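Local atomic coordinates of tail fiber protein (PDB entry 6CL6), a protein that forms the receptor-binding fiber of the R2 pyocin, a contractile injection system of Pseudomonas aeruginosa, and probably recognises the surface of target cells. Residues A[334-346]-A[356-369]. Numbering follows the deposited sequence.
With CA (calcium ion), chain L; CA (calcium ion), chain I.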
loop_
_atom_site.group_PDB
_atom_site.type_symbol
_atom_site.label_atom_id
_atom_site.label_comp_id
_atom_site.label_asym_id
_atom_site.label_seq_id
_atom_site.Cartn_x
_atom_site.Cartn_y
_atom_site.Cartn_z
ATOM N N ALA A 334 1.195 -42.666 -103.295
ATOM C CA ALA A 334 0.385 -43.738 -103.868
ATOM C C ALA A 334 1.284 -44.566 -104.781
ATOM O O ALA A 334 1.186 -44.551 -106.007
ATOM C CB ALA A 334 -0.803 -43.155 -104.619
ATOM N N PHE A 335 2.194 -45.278 -104.151
ATOM C CA PHE A 335 3.182 -46.077 -104.866
ATOM C C PHE A 335 2.517 -47.193 -105.675
ATOM O O PHE A 335 1.523 -47.798 -105.264
ATOM C CB PHE A 335 4.181 -46.704 -103.872
ATOM C CG PHE A 335 3.543 -47.560 -102.811
ATOM C CD1 PHE A 335 3.127 -48.855 -103.076
ATOM C CD2 PHE A 335 3.418 -47.081 -101.502
ATOM C CE1 PHE A 335 2.576 -49.642 -102.099
ATOM C CE2 PHE A 335 2.859 -47.855 -100.522
ATOM C CZ PHE A 335 2.430 -49.135 -100.792
ATOM N N HIS A 336 3.105 -47.485 -106.827
ATOM C CA HIS A 336 2.581 -48.558 -107.673
ATOM C C HIS A 336 2.612 -49.879 -106.931
ATOM O O HIS A 336 3.708 -50.310 -106.499
ATOM C CB HIS A 336 3.373 -48.675 -108.952
ATOM C CG HIS A 336 2.689 -49.516 -109.984
ATOM N ND1 HIS A 336 2.614 -50.882 -109.892
ATOM C CD2 HIS A 336 2.014 -49.176 -111.108
ATOM C CE1 HIS A 336 1.952 -51.360 -110.931
ATOM N NE2 HIS A 336 1.573 -50.344 -111.684
ATOM N N PRO A 337 1.470 -50.548 -106.730
ATOM C CA PRO A 337 1.442 -51.756 -105.880
ATOM C C PRO A 337 1.940 -53.005 -106.572
ATOM O O PRO A 337 1.942 -54.086 -105.956
ATOM C CB PRO A 337 -0.041 -51.884 -105.514
ATOM C CG PRO A 337 -0.731 -51.319 -106.687
ATOM C CD PRO A 337 0.138 -50.213 -107.252
ATOM N N GLY A 338 2.368 -52.885 -107.841
ATOM C CA GLY A 338 2.984 -53.973 -108.570
ATOM C C GLY A 338 4.446 -54.198 -108.286
ATOM O O GLY A 338 5.025 -55.131 -108.840
ATOM N N THR A 339 5.064 -53.379 -107.424
ATOM C CA THR A 339 6.471 -53.492 -107.106
ATOM C C THR A 339 6.676 -53.312 -105.603
ATOM O O THR A 339 5.751 -52.989 -104.878
ATOM C CB THR A 339 7.288 -52.466 -107.922
ATOM O OG1 THR A 339 8.677 -52.755 -107.795
ATOM C CG2 THR A 339 7.034 -51.059 -107.427
ATOM N N ASP A 340 7.917 -53.529 -105.148
ATOM C CA ASP A 340 8.239 -53.318 -103.749
ATOM C C ASP A 340 8.260 -51.818 -103.411
ATOM O O ASP A 340 8.675 -50.969 -104.217
ATOM C CB ASP A 340 9.581 -53.934 -103.377
ATOM C CG ASP A 340 10.023 -53.569 -101.938
ATOM O OD1 ASP A 340 9.529 -54.212 -100.975
ATOM O OD2 ASP A 340 10.860 -52.633 -101.755
ATOM N N ALA A 341 7.805 -51.491 -102.215
ATOM C CA ALA A 341 7.879 -50.113 -101.702
ATOM C C ALA A 341 8.322 -50.157 -100.244
ATOM O O ALA A 341 7.776 -49.487 -99.378
ATOM C CB ALA A 341 6.563 -49.375 -101.883
ATOM N N SER A 342 9.359 -50.925 -99.984
ATOM C CA SER A 342 9.890 -51.096 -98.642
ATOM C C SER A 342 10.576 -49.825 -98.166
ATOM O O SER A 342 10.883 -48.931 -98.937
ATOM C CB SER A 342 10.882 -52.268 -98.611
ATOM O OG SER A 342 10.200 -53.488 -98.737
ATOM N N THR A 343 10.842 -49.796 -96.857
ATOM C CA THR A 343 11.497 -48.683 -96.207
ATOM C C THR A 343 12.557 -49.199 -95.254
ATOM O O THR A 343 12.558 -50.368 -94.853
ATOM C CB THR A 343 10.478 -47.834 -95.418
ATOM O OG1 THR A 343 9.890 -48.645 -94.401
ATOM C CG2 THR A 343 9.401 -47.315 -96.323
ATOM N N GLY A 344 13.445 -48.298 -94.851
ATOM C CA GLY A 344 14.422 -48.629 -93.840
ATOM C C GLY A 344 14.835 -47.396 -93.061
ATOM O O GLY A 344 14.898 -46.279 -93.602
ATOM N N PHE A 345 15.113 -47.604 -91.778
ATOM C CA PHE A 345 15.689 -46.584 -90.911
ATOM C C PHE A 345 16.920 -47.203 -90.268
ATOM O O PHE A 345 16.826 -48.268 -89.642
ATOM C CB PHE A 345 14.676 -46.136 -89.868
ATOM C CG PHE A 345 15.201 -45.104 -88.901
ATOM C CD1 PHE A 345 16.006 -45.466 -87.836
ATOM C CD2 PHE A 345 14.851 -43.774 -89.051
ATOM C CE1 PHE A 345 16.467 -44.519 -86.946
ATOM C CE2 PHE A 345 15.301 -42.816 -88.149
ATOM C CZ PHE A 345 16.127 -43.193 -87.104
ATOM N N ARG A 346 18.074 -46.571 -90.448
ATOM C CA ARG A 346 19.309 -47.166 -89.968
ATOM C C ARG A 346 20.373 -46.091 -89.834
ATOM O O ARG A 346 20.189 -44.943 -90.250
ATOM C CB ARG A 346 19.789 -48.283 -90.896
ATOM C CG ARG A 346 20.602 -47.799 -92.096
ATOM C CD ARG A 346 20.908 -48.948 -93.052
ATOM N NE ARG A 346 21.864 -48.558 -94.102
ATOM C CZ ARG A 346 21.515 -47.990 -95.255
ATOM N NH1 ARG A 346 20.245 -47.729 -95.523
ATOM N NH2 ARG A 346 22.447 -47.673 -96.150
ATOM N N ARG A 356 16.128 -45.520 -96.161
ATOM C CA ARG A 356 16.230 -46.306 -97.393
ATOM C C ARG A 356 14.870 -46.396 -98.070
ATOM O O ARG A 356 13.872 -46.741 -97.428
ATOM C CB ARG A 356 16.768 -47.699 -97.095
ATOM C CG ARG A 356 17.232 -48.472 -98.322
ATOM C CD ARG A 356 18.081 -49.643 -97.869
ATOM N NE ARG A 356 18.733 -50.366 -98.955
ATOM C CZ ARG A 356 19.828 -49.948 -99.588
ATOM N NH1 ARG A 356 20.371 -48.783 -99.288
ATOM N NH2 ARG A 356 20.365 -50.695 -100.543
ATOM N N ASN A 357 14.844 -46.121 -99.374
ATOM C CA ASN A 357 13.620 -46.191 -100.167
ATOM C C ASN A 357 13.708 -47.346 -101.148
ATOM O O ASN A 357 14.458 -47.285 -102.130
ATOM C CB ASN A 357 13.388 -44.882 -100.901
ATOM C CG ASN A 357 12.252 -44.959 -101.874
ATOM O OD1 ASN A 357 11.261 -45.638 -101.641
ATOM N ND2 ASN A 357 12.405 -44.274 -103.006
ATOM N N GLY A 358 12.942 -48.400 -100.884
ATOM C CA GLY A 358 12.878 -49.530 -101.797
ATOM C C GLY A 358 11.993 -49.345 -103.003
ATOM O O GLY A 358 12.024 -50.186 -103.885
ATOM N N TYR A 359 11.218 -48.258 -103.070
ATOM C CA TYR A 359 10.332 -48.029 -104.213
ATOM C C TYR A 359 11.145 -47.523 -105.401
ATOM O O TYR A 359 12.090 -46.742 -105.218
ATOM C CB TYR A 359 9.270 -47.005 -103.863
ATOM C CG TYR A 359 8.236 -46.778 -104.953
ATOM C CD1 TYR A 359 7.534 -47.825 -105.488
ATOM C CD2 TYR A 359 7.925 -45.492 -105.391
ATOM C CE1 TYR A 359 6.585 -47.618 -106.492
ATOM C CE2 TYR A 359 6.995 -45.266 -106.343
ATOM C CZ TYR A 359 6.319 -46.341 -106.910
ATOM O OH TYR A 359 5.381 -46.122 -107.870
ATOM N N PHE A 360 10.751 -47.924 -106.618
ATOM C CA PHE A 360 11.552 -47.678 -107.817
ATOM C C PHE A 360 11.305 -46.314 -108.437
ATOM O O PHE A 360 11.292 -46.168 -109.670
ATOM C CB PHE A 360 11.344 -48.809 -108.830
ATOM C CG PHE A 360 9.951 -48.953 -109.411
ATOM C CD1 PHE A 360 8.930 -48.071 -109.152
ATOM C CD2 PHE A 360 9.694 -50.032 -110.269
ATOM C CE1 PHE A 360 7.672 -48.222 -109.736
ATOM C CE2 PHE A 360 8.433 -50.197 -110.865
ATOM C CZ PHE A 360 7.424 -49.297 -110.611
ATOM N N ALA A 361 11.082 -45.293 -107.601
ATOM C CA ALA A 361 10.944 -43.923 -108.064
ATOM C C ALA A 361 11.267 -42.993 -106.909
ATOM O O ALA A 361 11.116 -43.361 -105.748
ATOM C CB ALA A 361 9.546 -43.612 -108.595
ATOM N N GLN A 362 11.720 -41.786 -107.241
ATOM C CA GLN A 362 11.867 -40.746 -106.230
ATOM C C GLN A 362 10.573 -40.627 -105.430
ATOM O O GLN A 362 9.477 -40.589 -106.003
ATOM C CB GLN A 362 12.201 -39.411 -106.895
ATOM C CG GLN A 362 12.456 -38.270 -105.918
ATOM C CD GLN A 362 12.995 -37.004 -106.571
ATOM O OE1 GLN A 362 14.208 -36.831 -106.706
ATOM N NE2 GLN A 362 12.092 -36.126 -106.999
ATOM N N ALA A 363 10.701 -40.555 -104.100
ATOM C CA ALA A 363 9.510 -40.596 -103.287
ATOM C C ALA A 363 9.773 -39.921 -101.955
ATOM O O ALA A 363 10.879 -39.970 -101.424
ATOM C CB ALA A 363 9.001 -42.016 -103.030
ATOM N N VAL A 364 8.728 -39.322 -101.423
ATOM C CA VAL A 364 8.790 -38.692 -100.106
ATOM C C VAL A 364 8.443 -39.735 -99.058
ATOM O O VAL A 364 7.383 -40.360 -99.127
ATOM C CB VAL A 364 7.852 -37.492 -100.012
ATOM C CG1 VAL A 364 7.861 -36.982 -98.590
ATOM C CG2 VAL A 364 8.294 -36.380 -100.986
ATOM N N LEU A 365 9.341 -39.923 -98.094
ATOM C CA LEU A 365 9.122 -40.810 -96.966
ATOM C C LEU A 365 9.079 -39.993 -95.680
ATOM O O LEU A 365 9.903 -39.093 -95.466
ATOM C CB LEU A 365 10.225 -41.865 -96.875
ATOM C CG LEU A 365 10.077 -43.079 -97.823
ATOM C CD1 LEU A 365 10.118 -42.666 -99.292
ATOM C CD2 LEU A 365 11.167 -44.105 -97.511
ATOM N N SER A 366 8.103 -40.285 -94.843
ATOM C CA SER A 366 8.109 -39.730 -93.496
ATOM C C SER A 366 8.836 -40.695 -92.571
ATOM O O SER A 366 9.071 -41.863 -92.908
ATOM C CB SER A 366 6.693 -39.466 -92.999
ATOM O OG SER A 366 5.934 -40.659 -92.977
ATOM N N TRP A 367 9.220 -40.186 -91.398
ATOM C CA TRP A 367 9.984 -40.977 -90.471
ATOM C C TRP A 367 9.718 -40.532 -89.035
ATOM O O TRP A 367 9.305 -39.401 -88.775
ATOM C CB TRP A 367 11.481 -40.880 -90.790
ATOM C CG TRP A 367 12.040 -39.499 -90.674
ATOM C CD1 TRP A 367 12.263 -38.629 -91.694
ATOM C CD2 TRP A 367 12.432 -38.828 -89.478
ATOM N NE1 TRP A 367 12.797 -37.457 -91.211
ATOM C CE2 TRP A 367 12.898 -37.548 -89.848
ATOM C CE3 TRP A 367 12.450 -39.181 -88.134
ATOM C CZ2 TRP A 367 13.357 -36.619 -88.910
ATOM C CZ3 TRP A 367 12.905 -38.245 -87.191
ATOM C CH2 TRP A 367 13.353 -36.990 -87.589
ATOM N N GLU A 368 9.956 -41.465 -88.101
ATOM C CA GLU A 368 9.955 -41.184 -86.680
ATOM C C GLU A 368 11.190 -41.820 -86.056
ATOM O O GLU A 368 11.673 -42.862 -86.515
ATOM C CB GLU A 368 8.703 -41.753 -86.005
ATOM C CG GLU A 368 7.539 -40.822 -85.919
ATOM C CD GLU A 368 6.465 -41.363 -84.971
ATOM O OE1 GLU A 368 5.666 -42.225 -85.393
ATOM O OE2 GLU A 368 6.457 -40.955 -83.795
ATOM N N ALA A 369 11.706 -41.183 -85.009
ATOM C CA ALA A 369 12.859 -41.690 -84.292
ATOM C C ALA A 369 12.672 -41.393 -82.812
ATOM O O ALA A 369 11.959 -40.463 -82.449
ATOM C CB ALA A 369 14.155 -41.053 -84.788
HETATM CA CA CA L . 1.712 -55.977 -104.701
HETATM CA CA CA I . 12.745 -51.621 -105.632
HETATM O O HOH W 1 10.497 -51.095 -106.338
HETATM O O HOH W 2 12.601 -52.801 -103.442
HETATM O O HOH W 3 12.257 -53.818 -106.427
HETATM O O HOH W 4 13.211 -51.445 -108.066
HETATM O O HOH W 5 2.221 -58.160 -103.580
#
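Gly344 and Arg356 pair across the antiparallel beta hairpin of strands 343-346 and 352-357, in the C-terminal gp53-like region of the trimeric fiber, a family grouped with the H-type lectins. Of their two backbone bonds, Arg356 N to Gly344 O is 2.9 Å and the return bond from Gly344 N is weak. Thr343 and Asn357 form the adjoining non-hydrogen-bonded pair, and Gly358 N then donates to Ser342 O at 2.9 Å.

Aromatic packing joins the 335-339 loop to Tyr359 and Phe360. Phe335 CB sits over the centre of one Tyr359 face, 3.7 Å from the ring centroid, while Phe360 CD1 lies over the opposite face, offset toward its rim. Thr339 CG2 makes a second CH-pi contact, over the centre of the Phe360 ring and 3.6 Å from its centroid.

The Arg346 and Arg356 guanidinium planes stand 86° apart, and both groups form salt bridges with Asp311; Arg356 NE also donates to Phe335 O of the second subunit. Gly358 O binds calcium at 2.4 Å, together with Asp309 of the same chain, Pro337 O of the second subunit and four waters, so the metal ties two chains together.

With CG anti to the backbone N (chi1 -176°), the Tyr359 ring reaches across to residues 335-336, where its OH accepts a nearly straight bond (173°) from His336 N at 2.9 Å.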